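Putative regulatory protein (Streptomyces coelicolor A3, PDB 2PZ9) probably binds DNA as a TetR-family transcriptional regulator, with an N-terminal helix-turn-helix region and an all-helical C-terminal part. Local coordinates at residues A79-A82 with E83-T87; H117-L120 with I121-R125; A193-S197 with V198-R202. All coordinates share one frame; numbering follows the deposited sequence.

In the fold
The three contacts follow one another along an all-helical chain. Contact 1 lies on helix 74-92, the helix after the predicted helix-turn-helix. Contact 2 lies on helix 115-127, and contact 3 on the loop and first turn of helix 198-212. Contacts 1 and 2 have centres 11 Å apart and touch: Val-81 packs on Leu-120, and Glu-85 on His-117. Together they mark where the helix next to the DNA-binding region meets the C-terminal part of the fold. Contact 3 stands apart, its centre about 31 Å from that of contact 1 and 25 Å from that of contact 2. Contacts 2 and 3 both touch the second subunit, so both belong to the dimer surface.

Contact 1. Residues A79-A82 with E83-T87. With SO4 (sulfate ion), chain C.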
loop_
_atom_site.group_PDB
_atom_site.type_symbol
_atom_site.label_atom_id
_atom_site.label_comp_id
_atom_site.label_asym_id
_atom_site.label_seq_id
_atom_site.Cartn_x
_atom_site.Cartn_y
_atom_site.Cartn_z
ATOM N N ALA A 79 -11.953 -1.316 16.605
ATOM C CA ALA A 79 -11.142 -0.202 17.105
ATOM C C ALA A 79 -10.115 -0.715 18.094
ATOM O O ALA A 79 -8.919 -0.425 17.969
ATOM C CB ALA A 79 -12.020 0.894 17.736
ATOM N N HIS A 80 -10.607 -1.522 19.041
ATOM C CA HIS A 80 -9.790 -2.134 20.090
ATOM C C HIS A 80 -8.631 -2.938 19.506
ATOM O O HIS A 80 -7.463 -2.759 19.897
ATOM C CB HIS A 80 -10.649 -3.026 20.965
ATOM C CG HIS A 80 -9.939 -3.550 22.172
ATOM N ND1 HIS A 80 -9.657 -2.766 23.271
ATOM C CD2 HIS A 80 -9.466 -4.787 22.465
ATOM C CE1 HIS A 80 -9.032 -3.493 24.183
ATOM N NE2 HIS A 80 -8.906 -4.725 23.720
ATOM N N VAL A 81 -8.967 -3.798 18.556
ATOM C CA VAL A 81 -7.992 -4.633 17.915
ATOM C C VAL A 81 -6.919 -3.809 17.201
ATOM O O VAL A 81 -5.725 -4.085 17.357
ATOM C CB VAL A 81 -8.669 -5.583 16.957
ATOM C CG1 VAL A 81 -7.638 -6.414 16.248
ATOM C CG2 VAL A 81 -9.664 -6.468 17.721
ATOM N N ALA A 82 -7.352 -2.793 16.451
ATOM C CA ALA A 82 -6.453 -1.896 15.731
ATOM C C ALA A 82 -5.489 -1.227 16.700
ATOM O O ALA A 82 -4.271 -1.370 16.535
ATOM C CB ALA A 82 -7.233 -0.865 14.950
ATOM N N GLU A 83 -6.022 -0.515 17.702
ATOM C CA GLU A 83 -5.208 0.055 18.792
ATOM C C GLU A 83 -4.143 -0.933 19.260
ATOM O O GLU A 83 -2.940 -0.686 19.135
ATOM C CB GLU A 83 -6.082 0.423 19.990
ATOM C CG GLU A 83 -6.915 1.691 19.818
ATOM C CD GLU A 83 -8.103 1.793 20.813
ATOM O OE1 GLU A 83 -7.862 1.848 22.053
ATOM O OE2 GLU A 83 -9.284 1.827 20.351
ATOM N N ARG A 84 -4.615 -2.061 19.784
ATOM C CA ARG A 84 -3.770 -3.135 20.279
ATOM C C ARG A 84 -2.677 -3.444 19.247
ATOM O O ARG A 84 -1.511 -3.588 19.609
ATOM C CB ARG A 84 -4.627 -4.382 20.610
ATOM C CG ARG A 84 -4.259 -5.128 21.910
ATOM C CD ARG A 84 -5.037 -4.623 23.174
ATOM N NE ARG A 84 -4.733 -5.377 24.414
ATOM C CZ ARG A 84 -5.307 -5.173 25.611
ATOM N NH1 ARG A 84 -6.236 -4.239 25.787
ATOM N NH2 ARG A 84 -4.950 -5.905 26.661
ATOM N N GLU A 85 -3.046 -3.499 17.965
ATOM C CA GLU A 85 -2.092 -3.793 16.878
ATOM C C GLU A 85 -1.059 -2.700 16.677
ATOM O O GLU A 85 0.149 -2.972 16.599
ATOM C CB GLU A 85 -2.832 -4.007 15.561
ATOM C CG GLU A 85 -3.445 -5.389 15.416
ATOM C CD GLU A 85 -2.416 -6.493 15.603
ATOM O OE1 GLU A 85 -1.591 -6.680 14.678
ATOM O OE2 GLU A 85 -2.422 -7.164 16.672
ATOM N N THR A 86 -1.564 -1.473 16.573
ATOM C CA THR A 86 -0.755 -0.279 16.446
ATOM C C THR A 86 0.285 -0.182 17.553
ATOM O O THR A 86 1.460 0.062 17.267
ATOM C CB THR A 86 -1.627 0.982 16.491
ATOM O OG1 THR A 86 -2.776 0.788 15.664
ATOM C CG2 THR A 86 -0.863 2.176 15.981
ATOM N N THR A 87 -0.146 -0.378 18.802
ATOM C CA THR A 87 0.741 -0.281 19.957
ATOM C C THR A 87 1.811 -1.357 19.900
ATOM O O THR A 87 2.973 -1.088 20.138
ATOM C CB THR A 87 -0.041 -0.425 21.273
ATOM O OG1 THR A 87 -1.416 -0.125 21.032
ATOM C CG2 THR A 87 0.501 0.511 22.353
HETATM S S SO4 C . -3.605 -9.745 25.442
HETATM O O1 SO4 C . -4.084 -10.304 26.702
HETATM O O2 SO4 C . -3.240 -8.336 25.627
HETATM O O3 SO4 C . -2.432 -10.508 25.022
HETATM O O4 SO4 C . -4.666 -9.833 24.430
#
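His-80 and Arg-84 are one turn apart on an alpha-helix, and their side chains run side by side, pointing the same way. This is helix 74-92 of a TetR-type fold, which follows the predicted helix-turn-helix. His-80 CE1 lies 3.3 Å from Arg-84 NH1. The imidazole and guanidinium planes are 46° apart. The arginine chain is bent at chi2 (91°) and extended from there to the guanidinium. That group turns an edge to a sulfate, probably from the crystallisation liquor: Arg-84 NH2 donates to sulfate O2 at 3.1 Å, close to the guanidinium plane. Gln-33 NE2 holds the same ion, and Arg-32 NH2 lies close to Arg-84 NH2, where a nearby anion would be expected to offset the positive charge.

Further out, Phe-71 meets the His-80 ring. Helix 32-50, through Ala-39 and Lys-40, and helix 115-127 cover the side of Val-81 and Glu-85. On another side of the helix Ala-82 O is gripped twice. Thr-86 N reaches Ala-82 O at 2.7 Å, nearly in line with the carbonyl, while Thr-86 OG1 donates to Ala-82 O at 2.8 Å from above the carbonyl plane, 56° out of it.

Contact 2. Residues H117-L120 with I121-R125; sequences HYRL and ITWGR
Ile-121 and His-117 pack one turn apart on helix 115-127. From Ile-121 CB the chain divides. CG1 lies between the backbone N and the carbonyl carbon (chi1 59°), the crowded position, and passes 3.6 Å from His-117 O. Beyond it Ile-121 CD1 reaches the edge of the imidazole, 3.7 Å from both CD2 and NE2 of His-117. The other branch, Ile-121 CG2, lies 3.9 Å from His-117 NE2 and also meets Leu-120 CD2. With Ile-121 cut back to an alanine, the CD2-NE2 edge of His-117 is likely to lose its packing partner, and Leu-120 CD2 the methyl it rests on. Phe-111 and His-110 also meet the imidazole.

The next pair is Tyr-118 and Thr-122. Thr-122 OG1 donates to Tyr-118 O at 2.6 Å, and Thr-122 N reaches that oxygen from the opposite face of the carbonyl plane. The same hydroxyl sits over one face of the phenol ring, 3.6 Å above its plane and offset toward the rim.

Helix 115-127 belongs to the TetR C-terminal region, yet it leans on the DNA-binding part. Tyr-78 OH bonds to Leu-120 O, and two donors of this contact, Arg-119 NH1 and Trp-123 NE1, converge on Ala-44 O of helix 32-50. The arginine chain, bent at chi2 and chi3, runs beside the indole, with guanidinium and ring planes 90° apart. Trp-123 NE1 stands over a guanidinium face, 3.9 Å from Arg-119 NH1. Arg-119 NH2 donates to Leu-126 O of the second subunit, Trp-123 and Thr-122 pack on the same Leu-126, and Arg-125 forms a salt bridge with Glu-184 of that subunit.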
loop_
_atom_site.group_PDB
_atom_site.type_symbol
_atom_site.label_atom_id
_atom_site.label_comp_id
_atom_site.label_asym_id
_atom_site.label_seq_id
_atom_site.Cartn_x
_atom_site.Cartn_y
_atom_site.Cartn_z
ATOM N N HIS A 117 -1.707 -8.183 10.005
ATOM C CA HIS A 117 -1.753 -6.849 10.606
ATOM C C HIS A 117 -1.923 -5.907 9.446
ATOM O O HIS A 117 -2.719 -4.953 9.498
ATOM C CB HIS A 117 -0.458 -6.516 11.366
ATOM C CG HIS A 117 -0.377 -5.094 11.874
ATOM N ND1 HIS A 117 0.282 -4.756 13.045
ATOM C CD2 HIS A 117 -0.862 -3.925 11.372
ATOM C CE1 HIS A 117 0.200 -3.447 13.239
ATOM N NE2 HIS A 117 -0.494 -2.919 12.241
ATOM N N TYR A 118 -1.175 -6.198 8.390
ATOM C CA TYR A 118 -1.220 -5.384 7.204
ATOM C C TYR A 118 -2.626 -5.349 6.569
ATOM O O TYR A 118 -3.139 -4.266 6.266
ATOM C CB TYR A 118 -0.168 -5.837 6.199
ATOM C CG TYR A 118 -0.209 -5.000 4.950
ATOM C CD1 TYR A 118 0.429 -3.761 4.903
ATOM C CD2 TYR A 118 -0.932 -5.417 3.824
ATOM C CE1 TYR A 118 0.386 -2.973 3.764
ATOM C CE2 TYR A 118 -0.993 -4.623 2.679
ATOM C CZ TYR A 118 -0.322 -3.405 2.661
ATOM O OH TYR A 118 -0.360 -2.622 1.530
ATOM N N ARG A 119 -3.229 -6.526 6.382
ATOM C CA ARG A 119 -4.598 -6.648 5.860
ATOM C C ARG A 119 -5.542 -5.859 6.725
ATOM O O ARG A 119 -6.372 -5.097 6.240
ATOM C CB ARG A 119 -5.088 -8.080 5.928
ATOM C CG ARG A 119 -4.440 -9.048 5.013
ATOM C CD ARG A 119 -5.498 -10.033 4.613
ATOM N NE ARG A 119 -5.881 -9.829 3.221
ATOM C CZ ARG A 119 -7.083 -10.061 2.690
ATOM N NH1 ARG A 119 -8.108 -10.488 3.422
ATOM N NH2 ARG A 119 -7.261 -9.846 1.395
ATOM N N LEU A 120 -5.406 -6.068 8.022
ATOM C CA LEU A 120 -6.294 -5.456 8.983
ATOM C C LEU A 120 -6.221 -3.922 9.023
ATOM O O LEU A 120 -7.275 -3.277 9.111
ATOM C CB LEU A 120 -6.127 -6.104 10.361
ATOM C CG LEU A 120 -6.874 -5.525 11.543
ATOM C CD1 LEU A 120 -7.041 -6.584 12.574
ATOM C CD2 LEU A 120 -6.048 -4.395 12.111
ATOM N N ILE A 121 -5.038 -3.317 8.938
ATOM C CA ILE A 121 -5.091 -1.855 8.859
ATOM C C ILE A 121 -5.546 -1.323 7.512
ATOM O O ILE A 121 -6.217 -0.282 7.448
ATOM C CB ILE A 121 -3.839 -1.087 9.360
ATOM C CG1 ILE A 121 -2.587 -1.486 8.572
ATOM C CG2 ILE A 121 -3.768 -1.133 10.943
ATOM C CD1 ILE A 121 -1.282 -0.962 9.165
ATOM N N THR A 122 -5.207 -2.045 6.446
ATOM C CA THR A 122 -5.640 -1.656 5.096
ATOM C C THR A 122 -7.171 -1.648 4.980
ATOM O O THR A 122 -7.742 -0.722 4.431
ATOM C CB THR A 122 -5.051 -2.579 4.013
ATOM O OG1 THR A 122 -3.651 -2.754 4.248
ATOM C CG2 THR A 122 -5.272 -1.995 2.627
ATOM N N TRP A 123 -7.832 -2.674 5.503
ATOM C CA TRP A 123 -9.281 -2.658 5.562
ATOM C C TRP A 123 -9.779 -1.382 6.214
ATOM O O TRP A 123 -10.727 -0.767 5.739
ATOM C CB TRP A 123 -9.774 -3.807 6.390
ATOM C CG TRP A 123 -9.764 -5.104 5.729
ATOM C CD1 TRP A 123 -8.925 -6.143 5.996
ATOM C CD2 TRP A 123 -10.669 -5.567 4.711
ATOM N NE1 TRP A 123 -9.247 -7.231 5.206
ATOM C CE2 TRP A 123 -10.317 -6.906 4.413
ATOM C CE3 TRP A 123 -11.748 -4.986 4.027
ATOM C CZ2 TRP A 123 -10.999 -7.669 3.460
ATOM C CZ3 TRP A 123 -12.426 -5.745 3.081
ATOM C CH2 TRP A 123 -12.042 -7.072 2.806
ATOM N N GLY A 124 -9.131 -0.992 7.309
ATOM C CA GLY A 124 -9.516 0.188 8.059
ATOM C C GLY A 124 -9.301 1.485 7.311
ATOM O O GLY A 124 -10.083 2.418 7.468
ATOM N N ARG A 125 -8.246 1.572 6.511
ATOM C CA ARG A 125 -8.016 2.812 5.761
ATOM C C ARG A 125 -9.158 3.060 4.788
ATOM O O ARG A 125 -9.740 4.145 4.760
ATOM C CB ARG A 125 -6.686 2.783 5.027
ATOM C CG ARG A 125 -5.560 2.328 5.914
ATOM C CD ARG A 125 -4.241 2.762 5.399
ATOM N NE ARG A 125 -3.204 1.865 5.898
ATOM C CZ ARG A 125 -1.895 2.110 5.854
ATOM N NH1 ARG A 125 -1.432 3.248 5.346
ATOM N NH2 ARG A 125 -1.047 1.212 6.342
#

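Contact 3. Residues A193-S197 with V198-R202; sequences AVDPS and VTARR. With SO4 (sulfate ion), chain B.
Ser-197 leads the chain into helix 198-212; its psi of 118° is still far from helical, whereas Val-198 has helical values. It holds the N-cap position. Ala-200 N donates to Ser-197 O at 2.8 Å, from above the carbonyl plane. The capping bond from Ala-200 N to Ser-197 OG is weak at 3.4 Å, and the place of that hydroxyl is less sure.

A sulfate, probably from the crystallisation liquor, sits at the helix start. Val-198 N donates to sulfate O3 at 3.1 Å, and Thr-199 N to sulfate O4 at 3.2 Å. An anion bound by backbone N-H groups in the first turn is consistent with the partial positive charge of a helix N-terminus.

Two side chains of the first turn reach back to the loop. Ala-200 CB rests against the carboxylate of Asp-195, 3.7 Å from its CG. Arg-201 folds over at chi2 and chi3 (-67° and 59°), and NH1 then donates to Asp-195 O at 2.9 Å. That oxygen lies near the guanidinium plane. Ala-193 CB touches Arg-201 NH1 as well.

The stronger partner of Arg-201 is Asp-167 of the second subunit, a salt bridge through NE. Asp-164 of that subunit accepts from Val-194 N. Within the chain, Val-198, Arg-201 and Arg-202 pack on Phe-108 of helix 100-113, and Arg-202 NE forms a salt bridge with Asp-109 OD1 on that helix.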
loop_
_atom_site.group_PDB
_atom_site.type_symbol
_atom_site.label_atom_id
_atom_site.label_comp_id
_atom_site.label_asym_id
_atom_site.label_seq_id
_atom_site.Cartn_x
_atom_site.Cartn_y
_atom_site.Cartn_z
ATOM N N ALA A 193 12.629 -14.832 -9.310
ATOM C CA ALA A 193 13.715 -14.280 -8.496
ATOM C C ALA A 193 14.918 -15.188 -8.572
ATOM O O ALA A 193 14.764 -16.406 -8.506
ATOM C CB ALA A 193 13.277 -14.113 -7.067
ATOM N N VAL A 194 16.110 -14.605 -8.714
ATOM C CA VAL A 194 17.354 -15.379 -8.688
ATOM C C VAL A 194 17.492 -16.118 -7.356
ATOM O O VAL A 194 17.800 -17.292 -7.345
ATOM C CB VAL A 194 18.598 -14.511 -8.907
ATOM C CG1 VAL A 194 19.838 -15.374 -8.999
ATOM C CG2 VAL A 194 18.451 -13.682 -10.151
ATOM N N ASP A 195 17.258 -15.426 -6.242
ATOM C CA ASP A 195 17.302 -16.028 -4.913
ATOM C C ASP A 195 15.930 -15.828 -4.261
ATOM O O ASP A 195 15.636 -14.746 -3.750
ATOM C CB ASP A 195 18.421 -15.366 -4.103
ATOM C CG ASP A 195 18.505 -15.859 -2.656
ATOM O OD1 ASP A 195 17.540 -16.460 -2.122
ATOM O OD2 ASP A 195 19.566 -15.626 -2.036
ATOM N N PRO A 196 15.079 -16.871 -4.287
ATOM C CA PRO A 196 13.700 -16.791 -3.774
ATOM C C PRO A 196 13.611 -16.468 -2.268
ATOM O O PRO A 196 12.619 -15.853 -1.809
ATOM C CB PRO A 196 13.122 -18.181 -4.066
ATOM C CG PRO A 196 14.013 -18.774 -5.070
ATOM C CD PRO A 196 15.381 -18.211 -4.816
ATOM N N SER A 197 14.649 -16.855 -1.524
ATOM C CA SER A 197 14.750 -16.549 -0.099
ATOM C C SER A 197 14.186 -15.168 0.277
ATOM O O SER A 197 14.656 -14.141 -0.198
ATOM C CB SER A 197 16.203 -16.693 0.355
ATOM O OG SER A 197 16.497 -15.788 1.399
ATOM N N VAL A 198 13.162 -15.166 1.118
ATOM C CA VAL A 198 12.626 -13.953 1.730
ATOM C C VAL A 198 13.683 -12.945 2.215
ATOM O O VAL A 198 13.527 -11.725 2.061
ATOM C CB VAL A 198 11.698 -14.315 2.902
ATOM C CG1 VAL A 198 11.301 -13.077 3.729
ATOM C CG2 VAL A 198 10.447 -15.052 2.370
ATOM N N THR A 199 14.782 -13.424 2.772
ATOM C CA THR A 199 15.766 -12.497 3.315
ATOM C C THR A 199 16.585 -11.849 2.203
ATOM O O THR A 199 17.260 -10.814 2.455
ATOM C CB THR A 199 16.698 -13.216 4.308
ATOM O OG1 THR A 199 17.735 -12.323 4.728
ATOM C CG2 THR A 199 17.459 -14.333 3.610
ATOM N N ALA A 200 16.549 -12.414 1.019
ATOM C CA ALA A 200 16.981 -11.715 -0.197
ATOM C C ALA A 200 16.124 -10.456 -0.493
ATOM O O ALA A 200 16.685 -9.406 -0.868
ATOM C CB ALA A 200 17.021 -12.679 -1.421
ATOM N N ARG A 201 14.793 -10.565 -0.326
ATOM C CA ARG A 201 13.893 -9.402 -0.435
ATOM C C ARG A 201 14.322 -8.366 0.595
ATOM O O ARG A 201 14.344 -7.162 0.319
ATOM C CB ARG A 201 12.404 -9.752 -0.198
ATOM C CG ARG A 201 11.814 -10.969 -0.964
ATOM C CD ARG A 201 11.703 -10.797 -2.494
ATOM N NE ARG A 201 13.008 -10.531 -3.116
ATOM C CZ ARG A 201 13.861 -11.464 -3.560
ATOM N NH1 ARG A 201 13.550 -12.762 -3.465
ATOM N NH2 ARG A 201 15.030 -11.098 -4.098
ATOM N N ARG A 202 14.677 -8.857 1.780
ATOM C CA ARG A 202 15.032 -7.999 2.904
ATOM C C ARG A 202 16.304 -7.242 2.580
ATOM O O ARG A 202 16.366 -6.007 2.782
ATOM C CB ARG A 202 15.214 -8.815 4.190
ATOM C CG ARG A 202 15.246 -7.969 5.462
ATOM C CD ARG A 202 15.576 -8.818 6.666
ATOM N NE ARG A 202 15.437 -8.093 7.937
ATOM C CZ ARG A 202 16.304 -7.190 8.408
ATOM N NH1 ARG A 202 17.365 -6.867 7.691
ATOM N NH2 ARG A 202 16.104 -6.605 9.586
HETATM S S SO4 B . 13.922 -17.846 3.411
HETATM O O1 SO4 B . 13.797 -18.083 4.846
HETATM O O2 SO4 B . 14.612 -18.945 2.720
HETATM O O3 SO4 B . 12.586 -17.648 2.835
HETATM O O4 SO4 B . 14.699 -16.631 3.219
#